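PDB 3I9F: putative type 11 methyltransferase from Sulfolobus solfataricus, which probably transfers a methyl group from S-adenosylmethionine to an acceptor, and binds zinc ions. Local coordinates for residues Val76-Phe81 / Arg107-Asp112; Asp132-Phe137 / Leu155-Lys160. All coordinates share one frame; numbering follows the deposited sequence.

Contact 1 of 2, residues Val76-Phe81 / Arg107-Asp112; sequences VDFILF and RVIIID
With chi1 at -61°, Phe78 carries its ring beside its own backbone N, where CD1 reaches CB of Arg107 at 3.6 Å and, less closely, CD1 of Ile109. Leu80 takes the other course: its CG stands anti to the backbone N (chi1 174°), and CD1 swings across to CG2 of Ile109 at 3.7 Å and on to CD1 of Ile111. These residues share one face of the sheet. On the other face Phe81 and Ile110 run side by side in the same direction, Phe81 CB lying 3.7 Å from Ile110 CD1, while Val108 CG1 sits in the plane of the Phe81 ring at its edge, 4.0 Å from CD2. Strands 76-82 and 106-113 are neighbours in the Rossmann-like sheet of the class I methyltransferases, joined by helix 91-101 in a beta-alpha-beta crossover, and that helix covers Ile79 and Phe81. Between the two layers of side chains the backbones form a regular parallel ladder. Arg107 N bonds to Asp77 O at 2.8 Å; Arg107 O then receives Ile79 N, Ile79 O receives Ile109 N, Ile109 O receives Phe81 N, and Phe81 O closes the series with Ile111 N. The bond from Phe81 N to Ile109 O is almost straight, 177° at the hydrogen and 2.8 Å long. Strand 19-24 lies along the other edge of 76-82, and the Phe81 ring stacks on Tyr24. The guanidinium of Arg107 leads away from Phe78 to a salt bridge between NE and Glu143 OE1.

Contact 2 of 2, residues Asp132-Phe137 / Leu155-Lys160; sequences DYMGWF and LVLKRK
Leu157 and Met134 give up the most surface here, and their side chains reach toward each other tip to tip. The bend of the thioether at chi2 (-45°) sets SD 4.1 Å from Leu157 CD1, and the further bend at chi3 (-64°) turns the methyl CE to Leu157 CG. The other branch of the leucine, CD2, which also borders SD, packs chiefly on Phe137: it meets CB at 3.9 Å and lies almost equally near CG and CD1 of the ring, the two side chains crossing at about a right angle. Leu155, two residues back on the same side of the strand, adds CD1, which touches Met134 SD at 4.3 Å and Tyr133 CB at the margin of contact. The interface is wholly apolar. An alanine in place of Leu157 would probably open a gap between sulfur and ring, leaving the end of Met134 and the CB end of Phe137 without their common partner. Phe137 is the first residue beyond the helix, so the leucine packs against the point where the helix stops. Helix 130-136 lies over the face of the sheet that carries Val108, Ile110, Leu155 and Leu157, its segment axis 11.7 Å from that of the strand and inclined to it by 22°. Met134 reaches Val142 of strand 140-146, at one edge of the sheet within this chain, whereas Phe137 leans on Val108 of strand 106-113 and on Ile95 of helix 91-101.

Overall arrangement
The centre of contact 1 lies about 3 Å from the centre of the chain, that of contact 2 about 11 Å; contact 2 is also largely buried but belongs to the antiparallel side of the sheet. The first pairs two parallel strands through backbone hydrogen bonds with apolar side chains on both faces, whereas the second brings helix and strand together by side chains alone. Strands 106-113 and 152-159 are neighbours in the sheet, so the two contacts, with centres about 10 Å apart, meet directly: Leu155 N probably bonds to Ile110 O, Tyr133 OH to Asp112 OD2, and the Tyr133 ring packs on Ile110.

Contact 1 of 2, residues Val76-Phe81 / Arg107-Asp112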
# COMPACT_ATOMS: atom_id res chain seq x y z
N VAL B 76 -5.90 12.06 1.68
CA VAL B 76 -5.73 12.22 0.24
C VAL B 76 -6.23 13.57 -0.29
O VAL B 76 -7.31 14.05 0.08
CB VAL B 76 -6.43 11.03 -0.57
CG1 VAL B 76 -6.46 11.31 -2.10
CG2 VAL B 76 -5.72 9.73 -0.31
N ASP B 77 -5.43 14.15 -1.18
CA ASP B 77 -5.69 15.51 -1.70
C ASP B 77 -6.48 15.50 -3.00
O ASP B 77 -7.50 16.19 -3.11
CB ASP B 77 -4.37 16.29 -1.86
CG ASP B 77 -3.61 16.44 -0.52
OD1 ASP B 77 -4.17 17.16 0.37
OD2 ASP B 77 -2.50 15.82 -0.35
N PHE B 78 -6.01 14.69 -3.96
CA PHE B 78 -6.70 14.47 -5.21
C PHE B 78 -6.93 12.97 -5.57
O PHE B 78 -6.06 12.11 -5.38
CB PHE B 78 -5.86 15.11 -6.33
CG PHE B 78 -5.68 16.60 -6.18
CD1 PHE B 78 -6.63 17.48 -6.70
CD2 PHE B 78 -4.56 17.12 -5.52
CE1 PHE B 78 -6.46 18.85 -6.57
CE2 PHE B 78 -4.40 18.47 -5.37
CZ PHE B 78 -5.33 19.35 -5.90
N ILE B 79 -8.10 12.69 -6.12
CA ILE B 79 -8.46 11.37 -6.63
C ILE B 79 -8.88 11.56 -8.07
O ILE B 79 -9.83 12.29 -8.34
CB ILE B 79 -9.65 10.78 -5.84
CG1 ILE B 79 -9.27 10.52 -4.39
CG2 ILE B 79 -10.13 9.50 -6.48
CD1 ILE B 79 -10.42 10.23 -3.51
N LEU B 80 -8.19 10.91 -8.99
CA LEU B 80 -8.56 10.97 -10.39
C LEU B 80 -9.34 9.72 -10.80
O LEU B 80 -8.95 8.58 -10.50
CB LEU B 80 -7.31 11.08 -11.25
CG LEU B 80 -7.50 11.01 -12.77
CD1 LEU B 80 -8.27 12.21 -13.31
CD2 LEU B 80 -6.15 10.88 -13.47
N PHE B 81 -10.42 9.96 -11.52
CA PHE B 81 -11.18 8.92 -12.22
C PHE B 81 -11.13 9.26 -13.68
O PHE B 81 -11.90 10.06 -14.15
CB PHE B 81 -12.62 8.92 -11.75
CG PHE B 81 -12.84 8.27 -10.42
CD1 PHE B 81 -12.91 6.89 -10.31
CD2 PHE B 81 -13.03 9.02 -9.31
CE1 PHE B 81 -13.14 6.29 -9.13
CE2 PHE B 81 -13.25 8.43 -8.08
CZ PHE B 81 -13.30 7.07 -7.99
N ARG B 107 -10.07 17.12 -3.50
CA ARG B 107 -10.76 17.29 -4.78
C ARG B 107 -10.84 15.96 -5.54
O ARG B 107 -9.90 15.17 -5.55
CB ARG B 107 -9.99 18.32 -5.65
CG ARG B 107 -10.51 19.76 -5.72
CD ARG B 107 -11.00 20.28 -4.43
NE ARG B 107 -11.28 21.71 -4.44
CZ ARG B 107 -11.70 22.39 -3.38
NH1 ARG B 107 -11.91 23.70 -3.48
NH2 ARG B 107 -11.90 21.79 -2.21
N VAL B 108 -11.98 15.71 -6.20
CA VAL B 108 -12.11 14.59 -7.12
C VAL B 108 -12.09 15.10 -8.55
O VAL B 108 -12.81 16.02 -8.89
CB VAL B 108 -13.42 13.83 -6.85
CG1 VAL B 108 -13.65 12.72 -7.93
CG2 VAL B 108 -13.41 13.24 -5.41
N ILE B 109 -11.26 14.51 -9.39
CA ILE B 109 -11.21 14.86 -10.80
C ILE B 109 -11.83 13.76 -11.63
O ILE B 109 -11.32 12.66 -11.62
CB ILE B 109 -9.76 15.04 -11.31
CG1 ILE B 109 -8.98 16.03 -10.41
CG2 ILE B 109 -9.78 15.55 -12.71
CD1 ILE B 109 -7.48 15.74 -10.32
N ILE B 110 -12.90 14.07 -12.36
CA ILE B 110 -13.50 13.15 -13.32
C ILE B 110 -13.15 13.53 -14.75
O ILE B 110 -13.37 14.66 -15.16
CB ILE B 110 -15.06 13.16 -13.25
CG1 ILE B 110 -15.56 12.85 -11.83
CG2 ILE B 110 -15.67 12.20 -14.29
CD1 ILE B 110 -14.83 11.77 -11.12
N ILE B 111 -12.60 12.58 -15.49
CA ILE B 111 -12.56 12.64 -16.94
C ILE B 111 -13.28 11.42 -17.48
O ILE B 111 -13.05 10.31 -17.02
CB ILE B 111 -11.12 12.63 -17.46
CG1 ILE B 111 -10.37 13.87 -16.92
CG2 ILE B 111 -11.10 12.64 -18.98
CD1 ILE B 111 -8.85 13.78 -17.08
N ASP B 112 -14.19 11.62 -18.42
CA ASP B 112 -14.87 10.53 -19.07
C ASP B 112 -15.40 10.99 -20.40
O ASP B 112 -15.47 12.20 -20.67
CB ASP B 112 -16.05 10.01 -18.22
CG ASP B 112 -16.27 8.49 -18.39
OD1 ASP B 112 -15.65 7.89 -19.29
OD2 ASP B 112 -17.04 7.89 -17.59

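Contact 2 of 2, residues Asp132-Phe137 / Leu155-Lys160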
# COMPACT_ATOMS: atom_id res chain seq x y z
N ASP B 132 -25.10 12.05 -14.58
CA ASP B 132 -24.93 10.69 -14.05
C ASP B 132 -23.87 10.64 -12.95
O ASP B 132 -24.05 9.99 -11.94
CB ASP B 132 -24.59 9.69 -15.16
CG ASP B 132 -25.72 9.54 -16.19
OD1 ASP B 132 -26.91 9.42 -15.75
OD2 ASP B 132 -25.44 9.55 -17.42
N TYR B 133 -22.77 11.36 -13.16
CA TYR B 133 -21.71 11.38 -12.21
C TYR B 133 -22.24 11.96 -10.91
O TYR B 133 -22.00 11.39 -9.85
CB TYR B 133 -20.46 12.09 -12.74
CG TYR B 133 -19.47 11.14 -13.40
CD1 TYR B 133 -19.46 10.94 -14.75
CD2 TYR B 133 -18.56 10.42 -12.64
CE1 TYR B 133 -18.58 10.08 -15.34
CE2 TYR B 133 -17.67 9.57 -13.23
CZ TYR B 133 -17.70 9.39 -14.58
OH TYR B 133 -16.82 8.50 -15.17
N MET B 134 -23.00 13.03 -10.97
CA MET B 134 -23.42 13.69 -9.73
C MET B 134 -24.51 12.93 -8.93
O MET B 134 -24.68 13.17 -7.75
CB MET B 134 -23.77 15.17 -9.98
CG MET B 134 -22.62 15.95 -10.73
SD MET B 134 -20.92 15.68 -10.14
CE MET B 134 -21.18 16.39 -8.52
N GLY B 135 -25.20 11.99 -9.56
CA GLY B 135 -26.02 11.03 -8.85
C GLY B 135 -25.17 10.16 -7.93
O GLY B 135 -25.57 9.91 -6.82
N TRP B 136 -23.99 9.73 -8.37
CA TRP B 136 -23.09 8.94 -7.52
C TRP B 136 -22.28 9.78 -6.52
O TRP B 136 -22.08 9.41 -5.34
CB TRP B 136 -22.09 8.17 -8.39
CG TRP B 136 -22.75 7.19 -9.21
CD1 TRP B 136 -23.08 7.30 -10.53
CD2 TRP B 136 -23.22 5.93 -8.78
NE1 TRP B 136 -23.74 6.19 -10.94
CE2 TRP B 136 -23.84 5.32 -9.89
CE3 TRP B 136 -23.22 5.26 -7.56
CZ2 TRP B 136 -24.41 4.05 -9.82
CZ3 TRP B 136 -23.79 4.00 -7.50
CH2 TRP B 136 -24.39 3.42 -8.62
N PHE B 137 -21.76 10.90 -7.03
CA PHE B 137 -20.96 11.78 -6.23
C PHE B 137 -21.86 12.84 -5.66
O PHE B 137 -21.59 14.03 -5.79
CB PHE B 137 -19.87 12.37 -7.10
CG PHE B 137 -18.79 11.39 -7.49
CD1 PHE B 137 -17.63 11.30 -6.75
CD2 PHE B 137 -18.95 10.55 -8.58
CE1 PHE B 137 -16.65 10.41 -7.09
CE2 PHE B 137 -17.98 9.67 -8.92
CZ PHE B 137 -16.83 9.59 -8.18
N LEU B 155 -14.48 17.16 -14.92
CA LEU B 155 -14.99 17.90 -13.76
C LEU B 155 -13.95 17.91 -12.64
O LEU B 155 -13.11 17.00 -12.54
CB LEU B 155 -16.27 17.28 -13.24
CG LEU B 155 -17.37 16.90 -14.23
CD1 LEU B 155 -18.31 15.91 -13.53
CD2 LEU B 155 -18.15 18.14 -14.77
N VAL B 156 -13.97 18.98 -11.86
CA VAL B 156 -13.25 19.02 -10.63
C VAL B 156 -14.35 19.20 -9.63
O VAL B 156 -15.22 20.03 -9.82
CB VAL B 156 -12.26 20.19 -10.57
CG1 VAL B 156 -11.50 20.20 -9.18
CG2 VAL B 156 -11.29 20.15 -11.78
N LEU B 157 -14.31 18.41 -8.57
CA LEU B 157 -15.39 18.28 -7.65
C LEU B 157 -14.84 18.53 -6.25
O LEU B 157 -13.75 18.08 -5.96
CB LEU B 157 -15.89 16.85 -7.71
CG LEU B 157 -17.10 16.41 -8.49
CD1 LEU B 157 -17.05 16.92 -9.87
CD2 LEU B 157 -17.18 14.89 -8.46
N LYS B 158 -15.60 19.20 -5.39
CA LYS B 158 -15.26 19.36 -3.98
C LYS B 158 -16.42 18.90 -3.15
O LYS B 158 -17.52 18.83 -3.62
CB LYS B 158 -15.02 20.85 -3.66
CG LYS B 158 -16.26 21.76 -3.91
CD LYS B 158 -15.97 23.25 -3.75
CE LYS B 158 -16.60 23.84 -2.49
NZ LYS B 158 -16.81 25.31 -2.64
N ARG B 159 -16.17 18.65 -1.88
CA ARG B 159 -17.23 18.21 -0.98
C ARG B 159 -18.29 19.28 -0.76
O ARG B 159 -17.95 20.43 -0.56
CB ARG B 159 -16.64 17.89 0.38
CG ARG B 159 -15.76 16.66 0.43
CD ARG B 159 -15.36 16.46 1.85
NE ARG B 159 -14.42 15.37 2.11
CZ ARG B 159 -14.75 14.09 2.32
NH1 ARG B 159 -16.00 13.69 2.22
NH2 ARG B 159 -13.81 13.20 2.62
N LYS B 160 -19.56 18.90 -0.73
CA LYS B 160 -20.60 19.83 -0.26
C LYS B 160 -20.27 20.33 1.16
O LYS B 160 -19.89 19.53 2.01
CB LYS B 160 -21.98 19.16 -0.23
CG LYS B 160 -22.71 19.19 -1.55
CD LYS B 160 -24.14 18.69 -1.42
CE LYS B 160 -24.74 18.35 -2.80
NZ LYS B 160 -25.80 17.28 -2.71